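Local coordinates for protein quinone oxidoreductase (Coxiella burnetii, PDB 3TQH) that binds NADPH and probably uses it to reduce quinones, as a member of the medium-chain dehydrogenase/reductase family, at residues L287-S292 against R313-F318; V40-L45 against Q130-P135. All blocks are in the same frame, centred on the assembly; numbering follows the deposited sequence.

Contact 1. Residues L287-S292 against R313-F318; sequences LRIEIS and RGKLVF
In the beta-alpha-beta unit formed by strand 291-295, helix 300-308 and strand 315-319, the two strands run parallel and are first joined where Ile291 bridges to Lys315. The worked example here is how a parallel pair begins: Lys315 uses its own N and O to hold the peptide groups on the two sides of Ile291. Lys315 N donates to Glu290 O at 2.8 Å, and Lys315 O accepts from Ser292 N at 3.0 Å. Gly314 CA also brings a C-H to Glu290 O. Its positive phi of 64° and the closeness of that carbonyl both suit a residue without a side chain.

Ser292 adds a third bond. With chi1 at 59°, its OG sits between the backbone N and the carbonyl carbon and donates to Arg313 O over 2.8 Å, almost straight onto the end of that carbonyl. On the face of the sheet shared by Ile291 and Lys315, Ile291 turns its CG2 branch toward Val317 CG1, 3.5 Å away, the two side chains crossing at a slant. Lys315 instead bends at chi2 and chi3 and leads its end away from 287-292, its NZ hydrogen-bonded to Leu45 O. Glu290 lays its CB and CG over Gly314 CA, while its OE1 takes both NE (2.8 Å) and NH2 of Arg288, side-on to the guanidinium.

The strand opening therefore rests on directional bonds to main-chain carbonyls, with little apolar contact beside them, chiefly Ile291 on Val317, and the paired Arg288 probably holds the Glu290 carboxylate in place.

Contact 2. Residues V40-L45 against Q130-P135; sequences VHAASL and QAASLP
Ala42 and Ala132 meet methyl to methyl where strand 36-44, in the GroES-like part of this medium-chain reductase fold, is packed by helix 128-133. The example is one of close approach through small residues. Both CA-CB bonds point at the opposing segment, which sets the two CB atoms 3.6 Å apart, and Ala132 CB also rests against the strand backbone, 3.3 Å from Ala42 O. The CA atoms of Ala43 and Ala132 can thus come within 5.2 Å, although the Ala43 methyl itself points away from the helix. A classic beta bulge, in which His41 and Ala42 both face Ser76, interrupts strand 36-44 here.

Two residues beyond Ala42, Ser44 again directs its side chain at the helix. Its CB lies 3.7 Å from Ser133 CA, and the Ser133 hydroxyl turns back to its own helix, to Leu129 O. All five touching residues are buried, so the Ser44 hydroxyl would probably be costly to leave without a partner. A chi1 of 66° swings Ser44 OG over to Ala132 O, to which it donates at 2.6 Å, approaching with a tilt of 29° from the carbonyl plane.

Strands 36-44 and 315-319 are neighbours in one mixed sheet, so contact 1 and contact 2 share a framework: Phe318 N reaches Ala43 O at 2.7 Å in a probable hydrogen bond. Contact 2 is wholly buried and joins a strand to a helix; contact 1 is partly buried, joins strand to strand, and has an exposed edge at Ser292. Their chemistry follows suit. Backbone pairing dominates at 287-292 against 313-318, whereas small alanine and serine side chains make the contact at 40-45 against 130-135; in both, a serine hydroxyl donates to a main-chain carbonyl. Ile289 CD1 packs on Leu134 CD1, bringing segment 130-135 against contact 1.

Contact 1. Residues L287-S292 against R313-F318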
ATOM      1  N   LEU A 287      -3.727  14.150   8.093  1.00 21.65           N
ATOM      2  CA  LEU A 287      -2.851  13.160   7.482  1.00 19.71           C
ATOM      3  C   LEU A 287      -2.765  13.495   5.994  1.00 19.57           C
ATOM      4  O   LEU A 287      -3.791  13.646   5.331  1.00 20.24           O
ATOM      5  CB  LEU A 287      -3.411  11.751   7.703  1.00 18.78           C
ATOM      6  CG  LEU A 287      -2.665  10.546   7.111  1.00 17.05           C
ATOM      7  CD1 LEU A 287      -1.240  10.424   7.654  1.00 15.16           C
ATOM      8  CD2 LEU A 287      -3.460   9.257   7.380  1.00 16.09           C
ATOM      9  N   ARG A 288      -1.549  13.634   5.478  1.00 19.11           N
ATOM     10  CA  ARG A 288      -1.349  13.963   4.069  1.00 19.11           C
ATOM     11  C   ARG A 288      -1.097  12.705   3.269  1.00 17.79           C
ATOM     12  O   ARG A 288      -0.262  11.885   3.657  1.00 16.82           O
ATOM     13  CB  ARG A 288      -0.148  14.882   3.884  1.00 19.55           C
ATOM     14  CG  ARG A 288       0.007  15.344   2.448  1.00 20.71           C
ATOM     15  CD  ARG A 288       1.384  15.874   2.127  1.00 21.30           C
ATOM     16  NE  ARG A 288       1.522  16.073   0.688  1.00 22.42           N
ATOM     17  CZ  ARG A 288       0.928  17.042  -0.011  1.00 24.46           C
ATOM     18  NH1 ARG A 288       0.146  17.939   0.585  1.00 25.54           N
ATOM     19  NH2 ARG A 288       1.122  17.119  -1.323  1.00 25.25           N
ATOM     20  N   ILE A 289      -1.819  12.563   2.157  1.00 25.65           N
ATOM     21  CA  ILE A 289      -1.508  11.561   1.146  1.00 23.19           C
ATOM     22  C   ILE A 289      -0.774  12.273   0.020  1.00 23.09           C
ATOM     23  O   ILE A 289      -1.359  13.090  -0.698  1.00 24.06           O
ATOM     24  CB  ILE A 289      -2.760  10.878   0.562  1.00 21.91           C
ATOM     25  CG1 ILE A 289      -3.705  10.429   1.672  1.00 22.81           C
ATOM     26  CG2 ILE A 289      -2.347   9.680  -0.290  1.00 20.27           C
ATOM     27  CD1 ILE A 289      -4.879   9.635   1.174  1.00 22.42           C
ATOM     28  N   GLU A 290       0.511  11.974  -0.109  1.00 22.35           N
ATOM     29  CA  GLU A 290       1.349  12.533  -1.150  1.00 22.37           C
ATOM     30  C   GLU A 290       1.130  11.759  -2.437  1.00 20.32           C
ATOM     31  O   GLU A 290       1.518  10.601  -2.545  1.00 18.87           O
ATOM     32  CB  GLU A 290       2.823  12.454  -0.732  1.00 22.98           C
ATOM     33  CG  GLU A 290       3.825  12.890  -1.796  1.00 23.72           C
ATOM     34  CD  GLU A 290       3.682  14.346  -2.191  1.00 26.50           C
ATOM     35  OE1 GLU A 290       3.201  15.152  -1.365  1.00 27.46           O
ATOM     36  OE2 GLU A 290       4.064  14.683  -3.333  1.00 28.34           O
ATOM     37  N   ILE A 291       0.491  12.403  -3.404  1.00 20.62           N
ATOM     38  CA  ILE A 291       0.359  11.862  -4.744  1.00 19.25           C
ATOM     39  C   ILE A 291       1.405  12.556  -5.623  1.00 20.15           C
ATOM     40  O   ILE A 291       1.253  13.723  -5.982  1.00 21.59           O
ATOM     41  CB  ILE A 291      -1.059  12.089  -5.285  1.00 19.41           C
ATOM     42  CG1 ILE A 291      -2.083  11.394  -4.379  1.00 18.97           C
ATOM     43  CG2 ILE A 291      -1.175  11.571  -6.716  1.00 18.61           C
ATOM     44  CD1 ILE A 291      -3.514  11.839  -4.610  1.00 19.81           C
ATOM     45  N   SER A 292       2.480  11.844  -5.945  1.00 19.36           N
ATOM     46  CA  SER A 292       3.591  12.454  -6.681  1.00 20.74           C
ATOM     47  C   SER A 292       3.342  12.519  -8.196  1.00 20.90           C
ATOM     48  O   SER A 292       3.816  13.438  -8.863  1.00 22.55           O
ATOM     49  CB  SER A 292       4.916  11.746  -6.368  1.00 20.07           C
ATOM     50  OG  SER A 292       4.867  10.372  -6.698  1.00 18.14           O
ATOM     51  N   ARG A 313       8.290   8.621  -4.429  1.00 16.06           N
ATOM     52  CA  ARG A 313       7.917   9.348  -3.226  1.00 17.21           C
ATOM     53  C   ARG A 313       6.398   9.335  -3.179  1.00 16.44           C
ATOM     54  O   ARG A 313       5.749   9.684  -4.166  1.00 16.51           O
ATOM     55  CB  ARG A 313       8.436  10.786  -3.278  1.00 19.27           C
ATOM     56  CG  ARG A 313       8.130  11.601  -2.036  1.00 21.22           C
ATOM     57  CD  ARG A 313       8.223  13.096  -2.281  1.00 23.87           C
ATOM     58  NE  ARG A 313       9.604  13.550  -2.385  1.00 26.87           N
ATOM     59  CZ  ARG A 313      10.003  14.808  -2.203  1.00 30.09           C
ATOM     60  NH1 ARG A 313       9.126  15.766  -1.914  1.00 32.31           N
ATOM     61  NH2 ARG A 313      11.292  15.114  -2.306  1.00 31.36           N
ATOM     62  N   GLY A 314       5.830   8.911  -2.053  1.00 16.13           N
ATOM     63  CA  GLY A 314       4.374   8.831  -1.908  1.00 15.43           C
ATOM     64  C   GLY A 314       3.703   7.837  -2.847  1.00 13.64           C
ATOM     65  O   GLY A 314       4.139   6.689  -2.969  1.00 12.70           O
ATOM     66  N   LYS A 315       2.644   8.285  -3.520  1.00 13.52           N
ATOM     67  CA  LYS A 315       1.784   7.398  -4.301  1.00 12.26           C
ATOM     68  C   LYS A 315       1.697   7.807  -5.758  1.00 12.53           C
ATOM     69  O   LYS A 315       1.686   9.000  -6.079  1.00 13.51           O
ATOM     70  CB  LYS A 315       0.368   7.389  -3.718  1.00 12.24           C
ATOM     71  CG  LYS A 315       0.222   6.727  -2.354  1.00 12.13           C
ATOM     72  CD  LYS A 315       0.534   5.233  -2.363  1.00 11.54           C
ATOM     73  CE  LYS A 315      -0.433   4.425  -3.227  1.00 10.52           C
ATOM     74  NZ  LYS A 315      -0.194   2.959  -3.096  1.00  9.06           N
ATOM     75  N   LEU A 316       1.651   6.800  -6.633  1.00 11.77           N
ATOM     76  CA  LEU A 316       1.276   6.986  -8.027  1.00 12.14           C
ATOM     77  C   LEU A 316      -0.183   6.576  -8.136  1.00 11.88           C
ATOM     78  O   LEU A 316      -0.624   5.646  -7.447  1.00 11.05           O
ATOM     79  CB  LEU A 316       2.127   6.117  -8.958  1.00 11.79           C
ATOM     80  CG  LEU A 316       3.651   6.243  -8.877  1.00 12.59           C
ATOM     81  CD1 LEU A 316       4.299   5.286  -9.872  1.00 11.89           C
ATOM     82  CD2 LEU A 316       4.104   7.676  -9.123  1.00 13.11           C
ATOM     83  N   VAL A 317      -0.938   7.261  -8.990  1.00 12.85           N
ATOM     84  CA  VAL A 317      -2.360   6.962  -9.134  1.00 12.86           C
ATOM     85  C   VAL A 317      -2.849   7.128 -10.572  1.00 13.70           C
ATOM     86  O   VAL A 317      -2.395   8.013 -11.306  1.00 14.62           O
ATOM     87  CB  VAL A 317      -3.210   7.833  -8.170  1.00 13.59           C
ATOM     88  CG1 VAL A 317      -3.104   9.307  -8.536  1.00 15.21           C
ATOM     89  CG2 VAL A 317      -4.666   7.375  -8.166  1.00 13.69           C
ATOM     90  N   PHE A 318      -3.756   6.241 -10.971  1.00 13.66           N
ATOM     91  CA  PHE A 318      -4.455   6.371 -12.238  1.00 14.96           C
ATOM     92  C   PHE A 318      -5.713   7.203 -12.025  1.00 16.17           C
ATOM     93  O   PHE A 318      -6.512   6.915 -11.131  1.00 15.62           O
ATOM     94  CB  PHE A 318      -4.861   5.002 -12.803  1.00 14.38           C
ATOM     95  CG  PHE A 318      -3.715   4.190 -13.337  1.00 14.03           C
ATOM     96  CD1 PHE A 318      -2.922   4.675 -14.374  1.00 14.41           C
ATOM     97  CD2 PHE A 318      -3.450   2.918 -12.828  1.00 12.99           C
ATOM     98  CE1 PHE A 318      -1.872   3.917 -14.880  1.00 14.18           C
ATOM     99  CE2 PHE A 318      -2.398   2.157 -13.330  1.00 12.66           C
ATOM    100  CZ  PHE A 318      -1.608   2.654 -14.355  1.00 12.98           C
TER

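Contact 2. Residues V40-L45 against Q130-P135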
ATOM      1  N   VAL A  40     -15.276   3.152 -11.967  1.00 16.58           N
ATOM      2  CA  VAL A  40     -14.026   3.588 -11.340  1.00 14.82           C
ATOM      3  C   VAL A  40     -13.646   5.021 -11.720  1.00 14.97           C
ATOM      4  O   VAL A  40     -13.580   5.367 -12.893  1.00 15.50           O
ATOM      5  CB  VAL A  40     -12.847   2.641 -11.691  1.00 13.81           C
ATOM      6  CG1 VAL A  40     -11.536   3.144 -11.073  1.00 11.89           C
ATOM      7  CG2 VAL A  40     -13.143   1.225 -11.212  1.00 13.96           C
ATOM      8  N   HIS A  41     -13.390   5.842 -10.707  1.00 14.70           N
ATOM      9  CA  HIS A  41     -12.898   7.205 -10.902  1.00 15.34           C
ATOM     10  C   HIS A  41     -11.382   7.268 -10.743  1.00 14.29           C
ATOM     11  O   HIS A  41     -10.712   8.001 -11.472  1.00 14.89           O
ATOM     12  CB  HIS A  41     -13.592   8.172  -9.938  1.00 16.26           C
ATOM     13  CG  HIS A  41     -14.968   8.569 -10.378  1.00 18.25           C
ATOM     14  ND1 HIS A  41     -15.305   9.871 -10.682  1.00 20.46           N
ATOM     15  CD2 HIS A  41     -16.083   7.832 -10.596  1.00 18.69           C
ATOM     16  CE1 HIS A  41     -16.574   9.920 -11.051  1.00 22.25           C
ATOM     17  NE2 HIS A  41     -17.068   8.695 -11.011  1.00 21.01           N
ATOM     18  N   ALA A  42     -10.843   6.487  -9.808  1.00 13.05           N
ATOM     19  CA  ALA A  42      -9.405   6.469  -9.558  1.00 12.20           C
ATOM     20  C   ALA A  42      -8.935   5.101  -9.054  1.00 11.26           C
ATOM     21  O   ALA A  42      -9.698   4.367  -8.417  1.00 11.31           O
ATOM     22  CB  ALA A  42      -9.038   7.563  -8.563  1.00 12.31           C
ATOM     23  N   ALA A  43      -7.677   4.770  -9.345  1.00 10.76           N
ATOM     24  CA  ALA A  43      -7.067   3.510  -8.910  1.00 10.22           C
ATOM     25  C   ALA A  43      -5.562   3.699  -8.704  1.00 10.11           C
ATOM     26  O   ALA A  43      -4.865   4.160  -9.606  1.00 10.77           O
ATOM     27  CB  ALA A  43      -7.317   2.422  -9.937  1.00 10.13           C
ATOM     28  N   SER A  44      -5.061   3.347  -7.523  1.00  9.86           N
ATOM     29  CA  SER A  44      -3.662   3.596  -7.202  1.00  9.63           C
ATOM     30  C   SER A  44      -2.802   2.380  -7.453  1.00  8.98           C
ATOM     31  O   SER A  44      -3.286   1.246  -7.458  1.00  9.05           O
ATOM     32  CB  SER A  44      -3.501   4.066  -5.757  1.00  9.99           C
ATOM     33  OG  SER A  44      -3.851   3.062  -4.826  1.00 10.51           O
ATOM     34  N   LEU A  45      -1.518   2.640  -7.664  1.00  9.06           N
ATOM     35  CA  LEU A  45      -0.522   1.597  -7.892  1.00  8.72           C
ATOM     36  C   LEU A  45       0.166   1.209  -6.590  1.00  8.51           C
ATOM     37  O   LEU A  45       0.441   2.055  -5.744  1.00  8.72           O
ATOM     38  CB  LEU A  45       0.535   2.074  -8.893  1.00  8.90           C
ATOM     39  CG  LEU A  45       0.062   2.275 -10.329  1.00  8.96           C
ATOM     40  CD1 LEU A  45      -0.681   3.596 -10.467  1.00 10.01           C
ATOM     41  CD2 LEU A  45       1.247   2.209 -11.294  1.00  8.95           C
ATOM     42  N   GLN A 130      -7.454  10.947  -3.967  1.00 16.60           N
ATOM     43  CA  GLN A 130      -7.030  10.708  -2.588  1.00 16.74           C
ATOM     44  C   GLN A 130      -7.618   9.404  -2.043  1.00 15.64           C
ATOM     45  O   GLN A 130      -6.918   8.626  -1.395  1.00 14.63           O
ATOM     46  CB  GLN A 130      -7.426  11.876  -1.679  1.00 18.91           C
ATOM     47  CG  GLN A 130      -6.568  13.120  -1.850  1.00 20.78           C
ATOM     48  CD  GLN A 130      -7.044  14.279  -0.997  1.00 24.00           C
ATOM     49  OE1 GLN A 130      -8.247  14.514  -0.862  1.00 26.02           O
ATOM     50  NE2 GLN A 130      -6.100  15.018  -0.424  1.00 25.75           N
ATOM     51  N   ALA A 131      -8.898   9.171  -2.315  1.00 15.85           N
ATOM     52  CA  ALA A 131      -9.586   7.983  -1.813  1.00 15.62           C
ATOM     53  C   ALA A 131      -8.992   6.677  -2.353  1.00 14.25           C
ATOM     54  O   ALA A 131      -8.949   5.683  -1.637  1.00 14.15           O
ATOM     55  CB  ALA A 131     -11.076   8.055  -2.122  1.00 16.16           C
ATOM     56  N   ALA A 132      -8.549   6.678  -3.610  1.00 13.75           N
ATOM     57  CA  ALA A 132      -7.990   5.475  -4.236  1.00 12.77           C
ATOM     58  C   ALA A 132      -6.543   5.243  -3.818  1.00 12.39           C
ATOM     59  O   ALA A 132      -6.042   4.134  -3.913  1.00 11.76           O
ATOM     60  CB  ALA A 132      -8.083   5.569  -5.757  1.00 12.44           C
ATOM     61  N   SER A 133      -5.874   6.293  -3.360  1.00 13.47           N
ATOM     62  CA  SER A 133      -4.469   6.209  -2.961  1.00 13.50           C
ATOM     63  C   SER A 133      -4.280   5.724  -1.526  1.00 14.09           C
ATOM     64  O   SER A 133      -3.173   5.356  -1.133  1.00 14.18           O
ATOM     65  CB  SER A 133      -3.799   7.571  -3.142  1.00 14.28           C
ATOM     66  OG  SER A 133      -3.747   7.928  -4.517  1.00 14.18           O
ATOM     67  N   LEU A 134      -5.361   5.703  -0.759  1.00 14.98           N
ATOM     68  CA  LEU A 134      -5.292   5.478   0.682  1.00 16.26           C
ATOM     69  C   LEU A 134      -5.362   4.015   1.168  1.00 16.28           C
ATOM     70  O   LEU A 134      -4.594   3.646   2.051  1.00 17.46           O
ATOM     71  CB  LEU A 134      -6.388   6.303   1.372  1.00 17.55           C
ATOM     72  CG  LEU A 134      -6.339   6.437   2.894  1.00 19.11           C
ATOM     73  CD1 LEU A 134      -5.042   7.084   3.368  1.00 19.06           C
ATOM     74  CD2 LEU A 134      -7.543   7.225   3.375  1.00 19.60           C
ATOM     75  N   PRO A 135      -6.283   3.189   0.626  1.00 15.80           N
ATOM     76  CA  PRO A 135      -6.584   1.905   1.277  1.00 16.16           C
ATOM     77  C   PRO A 135      -5.399   0.977   1.585  1.00 16.00           C
ATOM     78  O   PRO A 135      -5.173   0.664   2.752  1.00 17.23           O
ATOM     79  CB  PRO A 135      -7.558   1.244   0.296  1.00 15.74           C
ATOM     80  CG  PRO A 135      -8.244   2.377  -0.336  1.00 15.46           C
ATOM     81  CD  PRO A 135      -7.181   3.415  -0.519  1.00 15.26           C
TER